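Purine nucleoside phosphorylase (Anopheles gambiae, PDB 2P4S) catalyses the phosphorolysis of purine nucleosides such as inosine and 2'-deoxyinosine in the purine salvage pathway, working as a homotrimer. Local coordinates at residues G234-D237 and P242-F245; A248-P253 and T312-G317. All blocks are in the same frame, centred on the assembly; numbering follows the deposited sequence.

Contact 1 of 2, residues G234-D237 and P242-F245. With DIH (7-[[(3R,4R)-3-(hydroxymethyl)-4-oxidanyl-pyrrolidin-1-ium-1-yl]methyl]-3,5-dihydropyrrolo[3,2-d]pyrimidin-4-one), chain H.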
loop_
_atom_site.group_PDB
_atom_site.type_symbol
_atom_site.label_atom_id
_atom_site.label_comp_id
_atom_site.label_asym_id
_atom_site.label_seq_id
_atom_site.Cartn_x
_atom_site.Cartn_y
_atom_site.Cartn_z
ATOM N N GLY A 234 -3.396 -13.309 8.526
ATOM C CA GLY A 234 -4.205 -14.510 8.693
ATOM C C GLY A 234 -3.907 -15.196 10.020
ATOM O O GLY A 234 -3.087 -14.713 10.787
ATOM N N PRO A 235 -4.558 -16.347 10.300
ATOM C CA PRO A 235 -4.330 -17.058 11.580
ATOM C C PRO A 235 -2.837 -17.285 11.886
ATOM O O PRO A 235 -2.056 -17.579 10.985
ATOM C CB PRO A 235 -5.023 -18.412 11.340
ATOM C CG PRO A 235 -6.182 -18.065 10.383
ATOM C CD PRO A 235 -5.565 -17.033 9.445
ATOM N N ASN A 236 -2.448 -17.158 13.141
ATOM C CA ASN A 236 -1.050 -17.412 13.521
ATOM C C ASN A 236 -0.894 -18.823 14.114
ATOM O O ASN A 236 -1.662 -19.207 15.009
ATOM C CB ASN A 236 -0.538 -16.359 14.529
ATOM C CG ASN A 236 0.898 -16.639 14.975
ATOM O OD1 ASN A 236 1.150 -17.151 16.069
ATOM N ND2 ASN A 236 1.834 -16.356 14.107
ATOM N N ASP A 237 0.076 -19.585 13.608
ATOM C CA ASP A 237 0.447 -20.877 14.208
ATOM C C ASP A 237 1.652 -20.741 15.161
ATOM O O ASP A 237 2.792 -20.509 14.709
ATOM C CB ASP A 237 0.727 -21.918 13.101
ATOM C CG ASP A 237 0.703 -23.376 13.619
ATOM O OD1 ASP A 237 1.261 -23.669 14.706
ATOM O OD2 ASP A 237 0.142 -24.247 12.907
ATOM N N PRO A 242 5.212 -16.283 17.546
ATOM C CA PRO A 242 4.154 -15.499 18.218
ATOM C C PRO A 242 3.266 -14.681 17.257
ATOM O O PRO A 242 3.655 -14.415 16.109
ATOM C CB PRO A 242 4.945 -14.557 19.153
ATOM C CG PRO A 242 6.316 -14.386 18.501
ATOM C CD PRO A 242 6.561 -15.663 17.684
ATOM N N ARG A 243 2.095 -14.277 17.735
ATOM C CA ARG A 243 1.210 -13.411 16.978
ATOM C C ARG A 243 1.935 -12.108 16.592
ATOM O O ARG A 243 1.843 -11.667 15.424
ATOM C CB ARG A 243 -0.060 -13.038 17.770
ATOM C CG ARG A 243 -1.232 -12.588 16.881
ATOM C CD ARG A 243 -0.776 -12.432 15.459
ATOM N NE ARG A 243 -1.854 -12.761 14.597
ATOM C CZ ARG A 243 -1.765 -13.078 13.322
ATOM N NH1 ARG A 243 -0.615 -13.129 12.668
ATOM N NH2 ARG A 243 -2.894 -13.358 12.715
ATOM N N PHE A 244 2.630 -11.515 17.579
ATOM C CA PHE A 244 3.305 -10.240 17.453
ATOM C C PHE A 244 4.746 -10.380 17.834
ATOM O O PHE A 244 5.086 -11.222 18.657
ATOM C CB PHE A 244 2.684 -9.196 18.399
ATOM C CG PHE A 244 1.234 -9.080 18.270
ATOM C CD1 PHE A 244 0.672 -8.504 17.113
ATOM C CD2 PHE A 244 0.404 -9.563 19.292
ATOM C CE1 PHE A 244 -0.692 -8.403 16.957
ATOM C CE2 PHE A 244 -0.994 -9.460 19.169
ATOM C CZ PHE A 244 -1.543 -8.879 17.995
ATOM N N PHE A 245 5.602 -9.542 17.257
ATOM C CA PHE A 245 7.023 -9.528 17.651
ATOM C C PHE A 245 7.666 -8.235 17.167
ATOM O O PHE A 245 7.133 -7.559 16.243
ATOM C CB PHE A 245 7.771 -10.759 17.117
ATOM C CG PHE A 245 7.760 -10.871 15.602
ATOM C CD1 PHE A 245 8.845 -10.397 14.847
ATOM C CD2 PHE A 245 6.673 -11.454 14.936
ATOM C CE1 PHE A 245 8.807 -10.465 13.449
ATOM C CE2 PHE A 245 6.635 -11.553 13.539
ATOM C CZ PHE A 245 7.693 -11.056 12.787
HETATM O "O5'" DIH H . 0.320 -5.652 20.802
HETATM C "C5'" DIH H . -0.205 -5.839 19.490
HETATM C "C4'" DIH H . -1.531 -5.081 19.367
HETATM C "C6'" DIH H . -1.458 -3.666 19.977
HETATM C "C3'" DIH H . -1.952 -4.922 17.905
HETATM O "O3'" DIH H . -3.370 -5.096 17.778
HETATM C "C2'" DIH H . -1.657 -3.452 17.601
HETATM N "N1'" DIH H . -1.986 -2.805 18.897
HETATM C C10 DIH H . -1.551 -1.408 18.919
HETATM C C9 DIH H . -0.087 -1.104 19.141
HETATM C C8 DIH H . 0.531 -0.871 20.378
HETATM N N7 DIH H . 1.859 -0.591 20.196
HETATM C C5 DIH H . 2.100 -0.597 18.859
HETATM C C6 DIH H . 3.301 -0.343 18.024
HETATM O O6 DIH H . 4.415 -0.055 18.560
HETATM N N1 DIH H . 3.150 -0.457 16.704
HETATM C C2 DIH H . 1.964 -0.796 16.115
HETATM N N3 DIH H . 0.846 -1.011 16.807
HETATM C C4 DIH H . 0.914 -0.909 18.190
#

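Contact 2 of 2, residues A248-P253 and T312-G317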
loop_
_atom_site.group_PDB
_atom_site.type_symbol
_atom_site.label_atom_id
_atom_site.label_comp_id
_atom_site.label_asym_id
_atom_site.label_seq_id
_atom_site.Cartn_x
_atom_site.Cartn_y
_atom_site.Cartn_z
ATOM N N ALA A 248 13.659 -5.190 16.200
ATOM C CA ALA A 248 14.994 -4.744 16.592
ATOM C C ALA A 248 16.047 -5.827 16.323
ATOM O O ALA A 248 15.854 -6.985 16.686
ATOM C CB ALA A 248 15.042 -4.328 18.050
ATOM N N ASN A 249 17.158 -5.415 15.693
ATOM C CA ASN A 249 18.262 -6.312 15.327
ATOM C C ASN A 249 17.847 -7.462 14.420
ATOM O O ASN A 249 18.466 -8.520 14.438
ATOM C CB ASN A 249 18.986 -6.841 16.575
ATOM C CG ASN A 249 19.361 -5.720 17.548
ATOM O OD1 ASN A 249 19.787 -4.627 17.144
ATOM N ND2 ASN A 249 19.141 -5.970 18.822
ATOM N N THR A 250 16.823 -7.251 13.601
ATOM C CA THR A 250 16.409 -8.239 12.581
ATOM C C THR A 250 17.564 -8.570 11.679
ATOM O O THR A 250 17.818 -9.754 11.402
ATOM C CB THR A 250 15.240 -7.692 11.742
ATOM O OG1 THR A 250 14.071 -7.667 12.556
ATOM C CG2 THR A 250 14.976 -8.508 10.487
ATOM N N TYR A 251 18.246 -7.541 11.183
ATOM C CA TYR A 251 19.450 -7.749 10.372
ATOM C C TYR A 251 20.637 -7.766 11.349
ATOM O O TYR A 251 20.986 -6.740 11.929
ATOM C CB TYR A 251 19.582 -6.666 9.293
ATOM C CG TYR A 251 18.458 -6.734 8.303
ATOM C CD1 TYR A 251 18.467 -7.667 7.261
ATOM C CD2 TYR A 251 17.349 -5.895 8.435
ATOM C CE1 TYR A 251 17.391 -7.753 6.367
ATOM C CE2 TYR A 251 16.275 -5.967 7.550
ATOM C CZ TYR A 251 16.302 -6.894 6.521
ATOM O OH TYR A 251 15.233 -6.927 5.642
ATOM N N ASP A 252 21.221 -8.944 11.549
ATOM C CA ASP A 252 22.043 -9.184 12.746
ATOM C C ASP A 252 23.277 -8.263 12.819
ATOM O O ASP A 252 24.114 -8.296 11.926
ATOM C CB ASP A 252 22.422 -10.657 12.848
ATOM C CG ASP A 252 23.080 -10.985 14.185
ATOM O OD1 ASP A 252 22.349 -11.075 15.214
ATOM O OD2 ASP A 252 24.330 -11.110 14.185
ATOM N N PRO A 253 23.352 -7.388 13.837
ATOM C CA PRO A 253 24.491 -6.444 13.923
ATOM C C PRO A 253 25.878 -7.101 13.910
ATOM O O PRO A 253 26.781 -6.615 13.218
ATOM C CB PRO A 253 24.221 -5.694 15.243
ATOM C CG PRO A 253 22.742 -5.737 15.373
ATOM C CD PRO A 253 22.371 -7.152 14.920
ATOM N N THR A 312 9.318 -13.462 7.718
ATOM C CA THR A 312 9.019 -14.880 7.989
ATOM C C THR A 312 10.140 -15.561 8.795
ATOM O O THR A 312 9.872 -16.315 9.704
ATOM C CB THR A 312 8.763 -15.614 6.660
ATOM O OG1 THR A 312 7.701 -14.933 5.952
ATOM C CG2 THR A 312 8.395 -17.063 6.913
ATOM N N ALA A 313 11.394 -15.297 8.448
ATOM C CA ALA A 313 12.537 -15.842 9.171
ATOM C C ALA A 313 12.533 -15.407 10.635
ATOM O O ALA A 313 12.723 -16.214 11.528
ATOM C CB ALA A 313 13.823 -15.430 8.518
ATOM N N ARG A 314 12.296 -14.128 10.871
ATOM C CA ARG A 314 12.307 -13.551 12.219
ATOM C C ARG A 314 11.177 -14.133 13.014
ATOM O O ARG A 314 11.339 -14.435 14.169
ATOM C CB ARG A 314 12.160 -12.005 12.151
ATOM C CG ARG A 314 13.414 -11.327 11.612
ATOM C CD ARG A 314 14.682 -11.862 12.348
ATOM N NE ARG A 314 14.786 -11.250 13.662
ATOM C CZ ARG A 314 15.407 -11.774 14.719
ATOM N NH1 ARG A 314 15.989 -12.976 14.633
ATOM N NH2 ARG A 314 15.419 -11.082 15.876
ATOM N N HIS A 315 10.027 -14.295 12.371
ATOM C CA HIS A 315 8.860 -14.923 12.991
ATOM C C HIS A 315 9.166 -16.293 13.606
ATOM O O HIS A 315 8.750 -16.542 14.711
ATOM C CB HIS A 315 7.677 -15.025 12.003
ATOM C CG HIS A 315 6.405 -15.544 12.638
ATOM N ND1 HIS A 315 5.803 -16.719 12.253
ATOM C CD2 HIS A 315 5.659 -15.065 13.662
ATOM C CE1 HIS A 315 4.737 -16.935 12.995
ATOM N NE2 HIS A 315 4.620 -15.937 13.849
ATOM N N CYS A 316 9.838 -17.142 12.845
ATOM C CA CYS A 316 10.389 -18.456 13.216
ATOM C C CYS A 316 11.522 -18.449 14.237
ATOM O O CYS A 316 11.983 -19.522 14.581
ATOM C CB CYS A 316 11.160 -19.043 12.007
ATOM S SG CYS A 316 10.253 -19.494 10.720
ATOM N N GLY A 317 12.066 -17.278 14.573
ATOM C CA GLY A 317 13.207 -17.149 15.495
ATOM C C GLY A 317 14.553 -17.324 14.815
ATOM O O GLY A 317 15.550 -17.565 15.490
HETATM O O HOH W 1 13.820 -9.063 15.849
#

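Contact 1 of 2, residues G234-D237 and P242-F245
In the long loop between helix 223-226 and helix 253-265, at the subunit interface of the phosphorylase trimer, Arg243 reaches back to the backbone of Gly234. Both segments lack regular secondary structure, and they come closest at Asn236 and Arg243, whose CA atoms lie 5.8 Å apart. Arg243 carries CG anti to the backbone N (chi1 -158°), beside the carbonyl carbon, and its chain then bends at chi2 and chi3, which brings the edge of the guanidinium up to the Gly234 carbonyl. There NH2 donates to Gly234 O near the guanidinium plane. The modelled separation of NH2 and Gly234 O, 2.4 Å, is very short, so its exact value is doubtful. Arg243 NH1 bonds to Leu232 O, so two carbonyls from earlier in the same loop hold the group. One guanidinium face is covered by Asn236 CB, 3.7 Å from Arg243 CZ.

The next residue faces a different partner. Phe244 packs against His342 and Tyr173 of the second subunit, and its ring closes over the sugar-mimicking pyrrolidine end of the inhibitor DIH, which is hydrogen-bonded to Asn328 and Glu286 of that subunit. The loop thus lends an aromatic wall to a neighbour's active site. DIH C5' sits over the centre of the Phe244 ring, 3.6 Å from CE1, while Arg243 CG lies against the opposite face, offset toward the rim.

Contact 2 of 2, residues A248-P253 and T312-G317
The backbones of 248-253, the loop leading into helix 253-265, and of 312-317, the last turn of helix 307-315 and its exit, approach most closely at Thr250 and Arg314, with their CA atoms 6.7 Å apart. Asp252 occupies the N-cap position of helix 253-265, where its OD2 accepts from Leu255 N. At the other segment the helix finishes in a Schellman motif: Gly317 has positive phi (85°), and its N bonds to Arg314 O at 3.0 Å.

Arg314 spans the gap with its side chain. CG leaves anti to the carbonyl carbon (chi1 -71°), and further bends at chi2 and chi3 lay the aliphatic part along Thr250, the two side chains running antiparallel alongside one another. The methyl does the touching: Thr250 CG2 is 3.4 Å from Arg314 CG, whereas NE passes 3.6 Å from Thr250 CA. Thr250 OG1 turns to Met247 O for its hydrogen bond.

Beyond the methyl contact, the guanidinium uses a water. Arg314 NH2 donates to the water at 2.6 Å, and this water, lying in plane at the guanidinium edge, donates in turn to Ala248 O at 3.0 Å. Asn249 O lies over one guanidinium face.

The one acid of the two segments, Asp252, keeps its OD1 6.7 Å from Arg314 NH1, not in contact, so any electrostatic help is probably weak. The cation is instead met by neutral carbonyl oxygens, Met318 O directly at NH1 and Ala248 O through water, while its aliphatic chain packs on the Thr250 methyl.

How the contacts relate
Contact 1 is a surface contact inside one loop, its centre about 22 Å from that of the chain; contact 2 is partly buried, its centre about 13 Å from that of the chain, and joins the later part of that loop to the end of helix 307-315. In each an arginine does most of the reaching, but contact 1 has a direct bond to a carbonyl across the segments, whereas contact 2 combines aliphatic packing with a water bridge. The two meet at the helix: Pro242 O and His315 NE2, 2.9 Å apart, form a probable hydrogen bond, and the Phe245 ring packs on His315 and Arg314. Contact 1 borders a neighbouring subunit's ligand; contact 2 mainly joins elements of one chain, although Ala248 N also bonds to Glu338 of the second subunit.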